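Myo-inositol-1-phosphate synthase-related protein (Thermotoga maritima MSB8, PDB 3CIN) binds nicotinamide-adenine-dinucleotide in a Rossmann-type domain and is related to the myo-inositol-1-phosphate synthases. Local coordinates at residues V24-V29 / S76-Q81; V140-T145 / G334-L339; G252-F257 / N327-L332. One frame throughout, in Å; residues are numbered along the deposited sequence. Where two conformers were deposited one is given.

Interaction 1. Residues V24-V29 / S76-Q81; sequences VASTFV and SEVVKQ. With NAD (nicotinamide-adenine-dinucleotide), chain F.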
loop_
_atom_site.group_PDB
_atom_site.type_symbol
_atom_site.label_atom_id
_atom_site.label_comp_id
_atom_site.label_asym_id
_atom_site.label_seq_id
_atom_site.Cartn_x
_atom_site.Cartn_y
_atom_site.Cartn_z
ATOM N N VAL A 24 -25.590 -9.938 5.181
ATOM C CA VAL A 24 -24.942 -11.144 5.787
ATOM C C VAL A 24 -25.837 -12.348 5.723
ATOM O O VAL A 24 -25.452 -13.442 5.240
ATOM C CB VAL A 24 -24.464 -10.901 7.225
ATOM C CG1 VAL A 24 -23.986 -12.160 7.889
ATOM C CG2 VAL A 24 -23.309 -9.846 7.218
ATOM N N ALA A 25 -27.055 -12.165 6.206
ATOM C CA ALA A 25 -28.009 -13.237 6.210
ATOM C C ALA A 25 -28.285 -13.821 4.837
ATOM O O ALA A 25 -28.449 -15.055 4.666
ATOM C CB ALA A 25 -29.319 -12.776 6.867
ATOM N N SER A 26 -28.442 -12.945 3.847
ATOM C CA SER A 26 -28.770 -13.365 2.539
ATOM C C SER A 26 -27.563 -14.049 1.855
ATOM O O SER A 26 -27.736 -14.949 1.073
ATOM C CB SER A 26 -29.282 -12.182 1.739
ATOM O OG SER A 26 -30.495 -11.693 2.279
ATOM N N THR A 27 -26.346 -13.635 2.183
ATOM C CA THR A 27 -25.162 -14.288 1.632
ATOM C C THR A 27 -25.017 -15.686 2.258
ATOM O O THR A 27 -24.684 -16.641 1.544
ATOM C CB THR A 27 -23.947 -13.467 1.916
ATOM O OG1 THR A 27 -24.131 -12.191 1.297
ATOM C CG2 THR A 27 -22.691 -14.126 1.344
ATOM N N PHE A 28 -25.274 -15.799 3.552
ATOM C CA PHE A 28 -25.317 -17.106 4.264
ATOM C C PHE A 28 -26.273 -18.032 3.580
ATOM O O PHE A 28 -25.941 -19.175 3.266
ATOM C CB PHE A 28 -25.741 -16.864 5.720
ATOM C CG PHE A 28 -26.000 -18.099 6.518
ATOM C CD1 PHE A 28 -24.999 -19.035 6.774
ATOM C CD2 PHE A 28 -27.253 -18.304 7.078
ATOM C CE1 PHE A 28 -25.234 -20.135 7.580
ATOM C CE2 PHE A 28 -27.515 -19.425 7.871
ATOM C CZ PHE A 28 -26.531 -20.385 8.078
ATOM N N VAL A 29 -27.458 -17.533 3.276
ATOM C CA VAL A 29 -28.488 -18.396 2.672
ATOM C C VAL A 29 -28.115 -18.791 1.256
ATOM O O VAL A 29 -28.231 -19.967 0.844
ATOM C CB VAL A 29 -29.916 -17.778 2.770
ATOM C CG1 VAL A 29 -30.955 -18.573 1.949
ATOM C CG2 VAL A 29 -30.354 -17.660 4.278
ATOM N N SER A 76 -36.531 -16.353 -0.561
ATOM C CA SER A 76 -35.945 -16.291 -1.912
ATOM C C SER A 76 -36.030 -14.927 -2.606
ATOM O O SER A 76 -35.087 -14.529 -3.292
ATOM C CB SER A 76 -36.567 -17.359 -2.819
ATOM O OG SER A 76 -37.966 -17.164 -2.905
ATOM N N GLU A 77 -37.151 -14.226 -2.427
ATOM C CA GLU A 77 -37.391 -12.920 -3.081
ATOM C C GLU A 77 -36.430 -11.865 -2.515
ATOM O O GLU A 77 -35.904 -11.025 -3.263
ATOM C CB GLU A 77 -38.840 -12.458 -2.868
ATOM C CG GLU A 77 -39.910 -13.395 -3.432
ATOM C CD GLU A 77 -41.384 -12.889 -3.312
ATOM O OE1 GLU A 77 -42.102 -13.084 -2.257
ATOM O OE2 GLU A 77 -41.856 -12.358 -4.353
ATOM N N VAL A 78 -36.170 -11.957 -1.218
ATOM C CA VAL A 78 -35.260 -11.046 -0.535
ATOM C C VAL A 78 -33.820 -11.413 -0.846
ATOM O O VAL A 78 -33.007 -10.537 -1.201
ATOM C CB VAL A 78 -35.525 -11.006 0.979
ATOM C CG1 VAL A 78 -34.460 -10.174 1.709
ATOM C CG2 VAL A 78 -36.962 -10.421 1.176
ATOM N N VAL A 79 -33.489 -12.698 -0.738
ATOM C CA VAL A 79 -32.108 -13.157 -1.087
ATOM C C VAL A 79 -31.703 -12.733 -2.522
ATOM O O VAL A 79 -30.574 -12.223 -2.718
ATOM C CB VAL A 79 -31.925 -14.692 -0.801
ATOM C CG1 VAL A 79 -30.578 -15.175 -1.289
ATOM C CG2 VAL A 79 -32.056 -14.961 0.714
ATOM N N LYS A 80 -32.608 -12.858 -3.513
ATOM C CA LYS A 80 -32.301 -12.460 -4.891
ATOM C C LYS A 80 -31.995 -10.978 -5.030
ATOM O O LYS A 80 -31.287 -10.594 -5.948
ATOM C CB LYS A 80 -33.433 -12.812 -5.817
ATOM C CG LYS A 80 -33.173 -12.663 -7.302
ATOM C CD LYS A 80 -34.478 -12.783 -8.078
ATOM C CE LYS A 80 -34.309 -13.406 -9.475
ATOM N NZ LYS A 80 -32.937 -13.472 -10.019
ATOM N N GLN A 81 -32.497 -10.143 -4.131
ATOM C CA GLN A 81 -32.138 -8.740 -4.168
ATOM C C GLN A 81 -30.664 -8.570 -3.901
ATOM O O GLN A 81 -30.094 -7.612 -4.364
ATOM C CB GLN A 81 -32.937 -7.923 -3.147
ATOM C CG GLN A 81 -34.434 -7.856 -3.441
ATOM C CD GLN A 81 -35.260 -7.380 -2.238
ATOM O OE1 GLN A 81 -34.761 -6.661 -1.363
ATOM N NE2 GLN A 81 -36.535 -7.797 -2.190
HETATM P PA NAD F . -27.772 -5.125 6.708
HETATM O O1A NAD F . -27.596 -5.455 5.250
HETATM O O2A NAD F . -28.296 -3.737 6.907
HETATM O O5B NAD F . -28.861 -6.123 7.236
HETATM C C5B NAD F . -29.469 -5.929 8.512
HETATM C C4B NAD F . -30.882 -6.478 8.423
HETATM O O4B NAD F . -31.441 -6.518 9.726
HETATM C C3B NAD F . -31.836 -5.664 7.557
HETATM O O3B NAD F . -32.621 -6.504 6.728
HETATM C C2B NAD F . -32.717 -4.949 8.573
HETATM O O2B NAD F . -33.934 -4.523 8.023
HETATM C C1B NAD F . -32.794 -6.004 9.654
HETATM N N9A NAD F . -33.158 -5.515 10.987
HETATM C C8A NAD F . -32.701 -4.325 11.544
HETATM N N7A NAD F . -33.152 -4.305 12.845
HETATM C C5A NAD F . -33.881 -5.449 13.059
HETATM C C6A NAD F . -34.635 -5.897 14.147
HETATM N N6A NAD F . -34.692 -5.221 15.338
HETATM N N1A NAD F . -35.224 -7.141 14.036
HETATM C C2A NAD F . -35.128 -7.862 12.859
HETATM N N3A NAD F . -34.455 -7.397 11.748
HETATM C C4A NAD F . -33.855 -6.197 11.879
HETATM O O3 NAD F . -26.435 -5.364 7.506
HETATM P PN NAD F . -25.409 -6.538 7.265
HETATM O O1N NAD F . -24.267 -5.994 6.475
HETATM O O2N NAD F . -26.123 -7.795 6.895
HETATM O O5D NAD F . -24.816 -6.716 8.733
HETATM C C5D NAD F . -25.582 -7.345 9.735
HETATM C C4D NAD F . -24.938 -7.183 11.108
HETATM O O4D NAD F . -23.745 -7.917 11.127
HETATM C C3D NAD F . -24.607 -5.759 11.526
HETATM O O3D NAD F . -24.844 -5.597 12.948
HETATM C C2D NAD F . -23.105 -5.713 11.292
HETATM O O2D NAD F . -22.455 -4.776 12.154
HETATM C C1D NAD F . -22.732 -7.124 11.688
HETATM N N1N NAD F . -21.435 -7.540 11.160
HETATM C C2N NAD F . -21.233 -7.569 9.840
HETATM C C3N NAD F . -19.949 -8.021 9.432
HETATM C C7N NAD F . -19.770 -8.311 8.012
HETATM O O7N NAD F . -20.826 -8.008 7.199
HETATM N N7N NAD F . -18.622 -8.852 7.576
HETATM C C4N NAD F . -18.966 -8.385 10.330
HETATM C C5N NAD F . -19.203 -8.329 11.673
HETATM C C6N NAD F . -20.481 -7.912 12.071
#
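Val-29 and Val-79 meet through different branches. In Val-29, CG1 lies anti to the backbone N (chi1 171°) and reaches the neighbouring helix. In Val-79 the branch that answers is CG2, beside its own backbone N, and CG1 is left to face the backbone of Ser-26. The segments belong to helices 23-36 and 75-82 of a Rossmann-type nucleotide-binding domain. Their axes cross steeply at -104° and come within 9.0 Å. Val-79 makes most of the contact. Its CG2 lies 4.0 Å from CG1 of Val-29, and the two side chains are set at a slant. The same CG2 is 3.9 Å from OG of Ser-26. CG1 of Val-79 sits 3.7 Å from O of Ser-26. The serine hydroxyl is not left without a partner in this apolar setting, since it bonds to O of Gly-22 one turn back and to Gln-21. Val-78 adds a looser touch at the flank. Leu-75 and Leu-89 also pack on Val-29. At its N-terminal end, helix 23-36 turns to NAD. There N of Val-24 donates a nearly straight bond (171°) of 2.8 Å to O2N of NAD, a phosphate oxygen.

Interaction 2. Residues V140-T145 / G334-L339; sequences VNTCTT and GLLVDL. With NAD (nicotinamide-adenine-dinucleotide), chain F.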
loop_
_atom_site.group_PDB
_atom_site.type_symbol
_atom_site.label_atom_id
_atom_site.label_comp_id
_atom_site.label_asym_id
_atom_site.label_seq_id
_atom_site.Cartn_x
_atom_site.Cartn_y
_atom_site.Cartn_z
ATOM N N VAL A 140 -29.727 -17.185 14.800
ATOM C CA VAL A 140 -28.607 -16.348 14.346
ATOM C C VAL A 140 -29.017 -14.887 14.289
ATOM O O VAL A 140 -30.004 -14.557 13.624
ATOM C CB VAL A 140 -28.087 -16.820 12.956
ATOM C CG1 VAL A 140 -27.040 -15.863 12.377
ATOM C CG2 VAL A 140 -27.448 -18.249 13.061
ATOM N N ASN A 141 -28.234 -14.012 14.927
ATOM C CA ASN A 141 -28.541 -12.627 15.005
ATOM C C ASN A 141 -27.649 -11.879 14.020
ATOM O O ASN A 141 -26.427 -11.738 14.247
ATOM C CB ASN A 141 -28.347 -12.070 16.411
ATOM C CG ASN A 141 -28.556 -10.606 16.448
ATOM O OD1 ASN A 141 -29.329 -10.090 15.618
ATOM N ND2 ASN A 141 -27.871 -9.899 17.364
ATOM N N THR A 142 -28.257 -11.426 12.915
ATOM C CA THR A 142 -27.603 -10.569 11.912
ATOM C C THR A 142 -28.333 -9.190 11.715
ATOM O O THR A 142 -28.407 -8.652 10.562
ATOM C CB THR A 142 -27.406 -11.327 10.564
ATOM O OG1 THR A 142 -28.637 -11.943 10.184
ATOM C CG2 THR A 142 -26.348 -12.471 10.698
ATOM N N CYS A 143 -28.908 -8.662 12.811
ATOM C CA CYS A 143 -29.622 -7.391 12.815
ATOM C C CYS A 143 -28.671 -6.188 12.716
ATOM O O CYS A 143 -27.501 -6.307 13.013
ATOM C CB CYS A 143 -30.490 -7.219 14.074
ATOM S SG CYS A 143 -31.856 -8.371 14.117
ATOM N N THR A 144 -29.216 -5.040 12.296
ATOM C CA THR A 144 -28.552 -3.749 12.216
ATOM C C THR A 144 -27.799 -3.443 13.511
ATOM O O THR A 144 -28.267 -3.706 14.600
ATOM C CB THR A 144 -29.606 -2.646 11.957
ATOM O OG1 THR A 144 -30.244 -2.872 10.682
ATOM C CG2 THR A 144 -29.041 -1.223 11.998
ATOM N N THR A 145 -26.583 -2.919 13.375
ATOM C CA THR A 145 -25.807 -2.461 14.537
ATOM C C THR A 145 -26.577 -1.475 15.418
ATOM O O THR A 145 -27.284 -0.610 14.920
ATOM C CB THR A 145 -24.496 -1.769 14.027
ATOM O OG1 THR A 145 -23.824 -2.600 13.073
ATOM C CG2 THR A 145 -23.551 -1.475 15.127
ATOM N N GLY A 334 -19.580 -17.216 5.577
ATOM C CA GLY A 334 -18.843 -18.437 5.678
ATOM C C GLY A 334 -18.608 -18.886 7.093
ATOM O O GLY A 334 -18.711 -20.077 7.405
ATOM N N LEU A 335 -18.307 -17.942 7.964
ATOM C CA LEU A 335 -18.144 -18.287 9.390
ATOM C C LEU A 335 -19.428 -18.857 9.946
ATOM O O LEU A 335 -19.410 -19.816 10.743
ATOM C CB LEU A 335 -17.735 -17.082 10.200
ATOM C CG LEU A 335 -16.365 -16.514 9.873
ATOM C CD1 LEU A 335 -16.033 -15.466 10.950
ATOM C CD2 LEU A 335 -15.258 -17.612 9.792
ATOM N N LEU A 336 -20.548 -18.327 9.484
ATOM C CA LEU A 336 -21.835 -18.762 10.035
ATOM C C LEU A 336 -22.133 -20.236 9.685
ATOM O O LEU A 336 -22.844 -20.931 10.438
ATOM C CB LEU A 336 -22.962 -17.827 9.555
ATOM C CG LEU A 336 -23.083 -16.502 10.315
ATOM C CD1 LEU A 336 -24.079 -15.531 9.627
ATOM C CD2 LEU A 336 -23.496 -16.691 11.775
ATOM N N VAL A 337 -21.634 -20.703 8.540
ATOM C CA VAL A 337 -21.847 -22.091 8.128
ATOM C C VAL A 337 -21.238 -23.002 9.205
ATOM O O VAL A 337 -21.770 -24.033 9.509
ATOM C CB VAL A 337 -21.312 -22.371 6.756
ATOM C CG1 VAL A 337 -21.456 -23.877 6.421
ATOM C CG2 VAL A 337 -22.089 -21.498 5.698
ATOM N N ASP A 338 -20.083 -22.627 9.745
ATOM C CA ASP A 338 -19.486 -23.395 10.863
ATOM C C ASP A 338 -20.246 -23.184 12.188
ATOM O O ASP A 338 -20.520 -24.146 12.912
ATOM C CB ASP A 338 -18.029 -23.002 11.117
ATOM C CG ASP A 338 -17.037 -23.678 10.217
ATOM O OD1 ASP A 338 -17.377 -24.582 9.394
ATOM O OD2 ASP A 338 -15.816 -23.359 10.354
ATOM N N LEU A 339 -20.531 -21.925 12.510
ATOM C CA LEU A 339 -21.100 -21.549 13.815
ATOM C C LEU A 339 -22.445 -22.209 14.071
ATOM O O LEU A 339 -22.712 -22.640 15.182
ATOM C CB LEU A 339 -21.240 -20.048 13.948
ATOM C CG LEU A 339 -19.937 -19.330 14.170
ATOM C CD1 LEU A 339 -20.081 -17.822 13.834
ATOM C CD2 LEU A 339 -19.415 -19.535 15.586
HETATM P PA NAD F . -27.772 -5.125 6.708
HETATM O O1A NAD F . -27.596 -5.455 5.250
HETATM O O2A NAD F . -28.296 -3.737 6.907
HETATM O O5B NAD F . -28.861 -6.123 7.236
HETATM C C5B NAD F . -29.469 -5.929 8.512
HETATM C C4B NAD F . -30.882 -6.478 8.423
HETATM O O4B NAD F . -31.441 -6.518 9.726
HETATM C C3B NAD F . -31.836 -5.664 7.557
HETATM O O3B NAD F . -32.621 -6.504 6.728
HETATM C C2B NAD F . -32.717 -4.949 8.573
HETATM O O2B NAD F . -33.934 -4.523 8.023
HETATM C C1B NAD F . -32.794 -6.004 9.654
HETATM N N9A NAD F . -33.158 -5.515 10.987
HETATM C C8A NAD F . -32.701 -4.325 11.544
HETATM N N7A NAD F . -33.152 -4.305 12.845
HETATM C C5A NAD F . -33.881 -5.449 13.059
HETATM C C6A NAD F . -34.635 -5.897 14.147
HETATM N N6A NAD F . -34.692 -5.221 15.338
HETATM N N1A NAD F . -35.224 -7.141 14.036
HETATM C C2A NAD F . -35.128 -7.862 12.859
HETATM N N3A NAD F . -34.455 -7.397 11.748
HETATM C C4A NAD F . -33.855 -6.197 11.879
HETATM O O3 NAD F . -26.435 -5.364 7.506
HETATM P PN NAD F . -25.409 -6.538 7.265
HETATM O O1N NAD F . -24.267 -5.994 6.475
HETATM O O2N NAD F . -26.123 -7.795 6.895
HETATM O O5D NAD F . -24.816 -6.716 8.733
HETATM C C5D NAD F . -25.582 -7.345 9.735
HETATM C C4D NAD F . -24.938 -7.183 11.108
HETATM O O4D NAD F . -23.745 -7.917 11.127
HETATM C C3D NAD F . -24.607 -5.759 11.526
HETATM O O3D NAD F . -24.844 -5.597 12.948
HETATM C C2D NAD F . -23.105 -5.713 11.292
HETATM O O2D NAD F . -22.455 -4.776 12.154
HETATM C C1D NAD F . -22.732 -7.124 11.688
HETATM N N1N NAD F . -21.435 -7.540 11.160
HETATM C C2N NAD F . -21.233 -7.569 9.840
HETATM C C3N NAD F . -19.949 -8.021 9.432
HETATM C C7N NAD F . -19.770 -8.311 8.012
HETATM O O7N NAD F . -20.826 -8.008 7.199
HETATM N N7N NAD F . -18.622 -8.852 7.576
HETATM C C4N NAD F . -18.966 -8.385 10.330
HETATM C C5N NAD F . -19.203 -8.329 11.673
HETATM C C6N NAD F . -20.481 -7.912 12.071
#
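Leu-336 reaches from helix 328-348 toward the end of strand 138-141 and spreads its two methyls over two residues there. CD2 meets CG1 of Val-140 at 3.7 Å. CD1 meets CG2 of Thr-142 at 4.0 Å and also lies near the same valine methyl. Both pairs of side chains run at a slant to one another. The contacts are methyl to methyl. CG1 of Val-140 stands anti to its backbone N (chi1 173°), which carries that methyl to the leucine. In Thr-142 the methyl lies anti to the carbonyl carbon and faces the leucine, while OG1 sits between the backbone N and the carbonyl carbon. There OG1 bonds chiefly to O of Gly-20, with O of Leu-19, the last residue of the adjacent strand 14-19, as a second acceptor. The threonine thus turns its methyl to the helix and its hydroxyl to the end of strand 14-19 and the turn after it.

Strand 138-141 is an inner strand of the parallel Rossmann-type sheet, and NAD lies beyond its C-terminal end. The chain turns there through an Asx turn. N of Cys-143 donates to OD1 of Asn-141 at 3.2 Å, and the donor stands above the carbonyl plane. ND2 of Asn-141 is held by Asn-193 and Thr-172. The following residues grip the ribose next to the nicotinamide: O3D of NAD donates to O of Cys-143 at 2.8 Å, and O2D of NAD donates to OG1 of Thr-145 at 2.7 Å. SG of Cys-143 lies 3.5 Å from C2A of the adenine.

The chemistry is divided along the chain. The methyl packing on the helix side is non-directional, whereas the accepting oxygens at the NAD-facing end probably fix how the ribose hydroxyls point.

Interaction 3. Residues G252-F257 / N327-L332; sequences GGNMDF and NDSPAL. With NAD (nicotinamide-adenine-dinucleotide), chain F.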
loop_
_atom_site.group_PDB
_atom_site.type_symbol
_atom_site.label_atom_id
_atom_site.label_comp_id
_atom_site.label_asym_id
_atom_site.label_seq_id
_atom_site.Cartn_x
_atom_site.Cartn_y
_atom_site.Cartn_z
ATOM N N GLY A 252 -16.709 1.302 3.637
ATOM C CA GLY A 252 -17.493 0.482 2.714
ATOM C C GLY A 252 -18.831 1.139 2.429
ATOM O O GLY A 252 -19.098 2.232 2.907
ATOM N N GLY A 253 -19.648 0.450 1.641
ATOM C CA GLY A 253 -20.856 1.010 1.064
ATOM C C GLY A 253 -22.155 0.406 1.552
ATOM O O GLY A 253 -23.217 0.650 0.925
ATOM N N ASN A 254 -22.091 -0.337 2.637
ATOM C CA ASN A 254 -23.294 -0.919 3.248
ATOM C C ASN A 254 -24.050 0.083 4.135
ATOM O O ASN A 254 -23.476 0.864 4.927
ATOM C CB ASN A 254 -22.895 -2.191 4.001
ATOM C CG ASN A 254 -22.486 -3.373 3.048
ATOM O OD1 ASN A 254 -22.846 -3.393 1.845
ATOM N ND2 ASN A 254 -21.740 -4.366 3.599
ATOM N N MET A 255 -25.377 0.079 3.978
ATOM C CA MET A 255 -26.264 1.010 4.662
ATOM C C MET A 255 -26.083 0.913 6.196
ATOM O O MET A 255 -26.207 1.915 6.918
ATOM C CB MET A 255 -27.700 0.642 4.232
ATOM C CG MET A 255 -28.878 1.403 4.840
ATOM S SD MET A 255 -30.480 0.543 4.543
ATOM C CE MET A 255 -30.234 -0.935 5.571
ATOM N N ASP A 256 -25.733 -0.272 6.670
ATOM C CA ASP A 256 -25.560 -0.513 8.096
ATOM C C ASP A 256 -24.550 0.410 8.738
ATOM O O ASP A 256 -24.605 0.663 9.944
ATOM C CB ASP A 256 -25.096 -1.929 8.333
ATOM C CG ASP A 256 -24.938 -2.279 9.860
ATOM O OD1 ASP A 256 -25.925 -2.398 10.567
ATOM O OD2 ASP A 256 -23.829 -2.408 10.375
ATOM N N PHE A 257 -23.585 0.854 7.956
ATOM C CA PHE A 257 -22.571 1.813 8.461
ATOM C C PHE A 257 -23.106 3.206 8.830
ATOM O O PHE A 257 -22.391 3.997 9.474
ATOM C CB PHE A 257 -21.407 1.952 7.488
ATOM C CG PHE A 257 -20.766 0.604 7.108
ATOM C CD1 PHE A 257 -20.638 -0.434 8.037
ATOM C CD2 PHE A 257 -20.264 0.418 5.825
ATOM C CE1 PHE A 257 -20.094 -1.648 7.655
ATOM C CE2 PHE A 257 -19.710 -0.798 5.461
ATOM C CZ PHE A 257 -19.644 -1.809 6.348
ATOM N N ASN A 327 -14.499 -8.627 0.814
ATOM C CA ASN A 327 -15.933 -8.737 0.725
ATOM C C ASN A 327 -16.510 -9.050 2.072
ATOM O O ASN A 327 -16.343 -10.170 2.604
ATOM C CB ASN A 327 -16.287 -9.811 -0.306
ATOM C CG ASN A 327 -16.103 -9.362 -1.696
ATOM O OD1 ASN A 327 -17.004 -8.745 -2.268
ATOM N ND2 ASN A 327 -14.973 -9.715 -2.309
ATOM N N ASP A 328 -17.281 -8.091 2.609
ATOM C CA ASP A 328 -17.793 -8.186 3.973
ATOM C C ASP A 328 -18.701 -9.359 4.269
ATOM O O ASP A 328 -18.469 -10.152 5.199
ATOM C CB ASP A 328 -18.624 -6.931 4.275
ATOM C CG ASP A 328 -17.822 -5.823 4.829
ATOM O OD1 ASP A 328 -16.885 -6.105 5.618
ATOM O OD2 ASP A 328 -18.161 -4.665 4.474
ATOM N N SER A 329 -19.802 -9.394 3.539
ATOM C CA SER A 329 -20.874 -10.304 3.889
ATOM C C SER A 329 -20.465 -11.735 3.617
ATOM O O SER A 329 -20.778 -12.625 4.397
ATOM C CB SER A 329 -22.126 -9.905 3.124
ATOM O OG SER A 329 -22.488 -8.602 3.568
ATOM N N PRO A 330 -19.725 -11.977 2.516
ATOM C CA PRO A 330 -19.246 -13.375 2.336
ATOM C C PRO A 330 -18.351 -13.870 3.452
ATOM O O PRO A 330 -18.460 -15.025 3.854
ATOM C CB PRO A 330 -18.556 -13.316 0.982
ATOM C CG PRO A 330 -19.295 -12.185 0.268
ATOM C CD PRO A 330 -19.434 -11.169 1.334
ATOM N N ALA A 331 -17.480 -13.016 3.977
ATOM C CA ALA A 331 -16.591 -13.465 5.045
ATOM C C ALA A 331 -17.412 -13.995 6.236
ATOM O O ALA A 331 -17.173 -15.099 6.778
ATOM C CB ALA A 331 -15.660 -12.348 5.497
ATOM N N LEU A 332 -18.398 -13.218 6.640
ATOM C CA LEU A 332 -19.164 -13.589 7.813
ATOM C C LEU A 332 -20.130 -14.733 7.505
ATOM O O LEU A 332 -20.361 -15.631 8.343
ATOM C CB LEU A 332 -19.902 -12.384 8.403
ATOM C CG LEU A 332 -20.683 -12.657 9.688
ATOM C CD1 LEU A 332 -19.803 -13.313 10.765
ATOM C CD2 LEU A 332 -21.213 -11.334 10.276
HETATM P PA NAD F . -27.772 -5.125 6.708
HETATM O O1A NAD F . -27.596 -5.455 5.250
HETATM O O2A NAD F . -28.296 -3.737 6.907
HETATM O O5B NAD F . -28.861 -6.123 7.236
HETATM C C5B NAD F . -29.469 -5.929 8.512
HETATM C C4B NAD F . -30.882 -6.478 8.423
HETATM O O4B NAD F . -31.441 -6.518 9.726
HETATM C C3B NAD F . -31.836 -5.664 7.557
HETATM O O3B NAD F . -32.621 -6.504 6.728
HETATM C C2B NAD F . -32.717 -4.949 8.573
HETATM O O2B NAD F . -33.934 -4.523 8.023
HETATM C C1B NAD F . -32.794 -6.004 9.654
HETATM N N9A NAD F . -33.158 -5.515 10.987
HETATM C C8A NAD F . -32.701 -4.325 11.544
HETATM N N7A NAD F . -33.152 -4.305 12.845
HETATM C C5A NAD F . -33.881 -5.449 13.059
HETATM C C6A NAD F . -34.635 -5.897 14.147
HETATM N N6A NAD F . -34.692 -5.221 15.338
HETATM N N1A NAD F . -35.224 -7.141 14.036
HETATM C C2A NAD F . -35.128 -7.862 12.859
HETATM N N3A NAD F . -34.455 -7.397 11.748
HETATM C C4A NAD F . -33.855 -6.197 11.879
HETATM O O3 NAD F . -26.435 -5.364 7.506
HETATM P PN NAD F . -25.409 -6.538 7.265
HETATM O O1N NAD F . -24.267 -5.994 6.475
HETATM O O2N NAD F . -26.123 -7.795 6.895
HETATM O O5D NAD F . -24.816 -6.716 8.733
HETATM C C5D NAD F . -25.582 -7.345 9.735
HETATM C C4D NAD F . -24.938 -7.183 11.108
HETATM O O4D NAD F . -23.745 -7.917 11.127
HETATM C C3D NAD F . -24.607 -5.759 11.526
HETATM O O3D NAD F . -24.844 -5.597 12.948
HETATM C C2D NAD F . -23.105 -5.713 11.292
HETATM O O2D NAD F . -22.455 -4.776 12.154
HETATM C C1D NAD F . -22.732 -7.124 11.688
HETATM N N1N NAD F . -21.435 -7.540 11.160
HETATM C C2N NAD F . -21.233 -7.569 9.840
HETATM C C3N NAD F . -19.949 -8.021 9.432
HETATM C C7N NAD F . -19.770 -8.311 8.012
HETATM O O7N NAD F . -20.826 -8.008 7.199
HETATM N N7N NAD F . -18.622 -8.852 7.576
HETATM C C4N NAD F . -18.966 -8.385 10.330
HETATM C C5N NAD F . -19.203 -8.329 11.673
HETATM C C6N NAD F . -20.481 -7.912 12.071
HETATM O O HOH W 1 -19.026 -2.685 2.941
#
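Asp-328 faces Phe-257 and Asn-254 from the first turn of helix 328-348. The closer part of the contact gathers round its OD2. This oxygen lies in the plane of the Phe-257 ring, at the ring edge, 3.7 Å from CZ. Such an edge approach puts the carboxylate beside the ring hydrogens, and the ring and carboxylate planes are turned 71° apart. ND2 of Asn-254 is also 3.7 Å from OD2, and the amide and carboxylate pass one another with their planes 46° apart. The amide turns instead to Asp-300.

The looser side is bridged by water. One water donates to OD2 of Asp-328 at 2.6 Å and accepts only a long, weak bond from N of Gly-253. The contact thus joins the loop after strand 242-252 to the helix that follows strand 317-327, where the mixed sheet meets the NAD-binding Rossmann-type domain.

The nicotinamide end of NAD fits against the helix. N7N of NAD donates to O of Asp-328 at 2.7 Å, with an N-H...O angle of 153°. CD2 of Leu-332 sits over one face of the nicotinamide ring, 3.6 Å from C3N of NAD. From the loop, OD2 of Asp-256 makes a weak, secondary bond of 3.3 Å with O2D of NAD, whose shorter bond is to OG1 of Thr-145.

Overall arrangement
All three interactions are buried and all reach NAD. Interaction 2 lies nearest the middle of the chain, its centre about 5 Å from the chain centre; interaction 1 is about 17 Å out. Interactions 2 and 3 share helix 328-348, and in sequence interaction 3 lies between the two segments of interaction 2. Helix 23-36 of interaction 1 packs on both: Phe-28 and Val-24 touch Leu-336 and Leu-332. Interactions 1 and 2 join their segments mainly by apolar contact, while interaction 3 sets a carboxylate against an amide, a ring edge and a water. Thr-145 and Asp-256 probably hydrogen-bond, OG1 to OD2 at 2.7 Å, which ties interaction 2 to interaction 3 beside the ribose next to the nicotinamide.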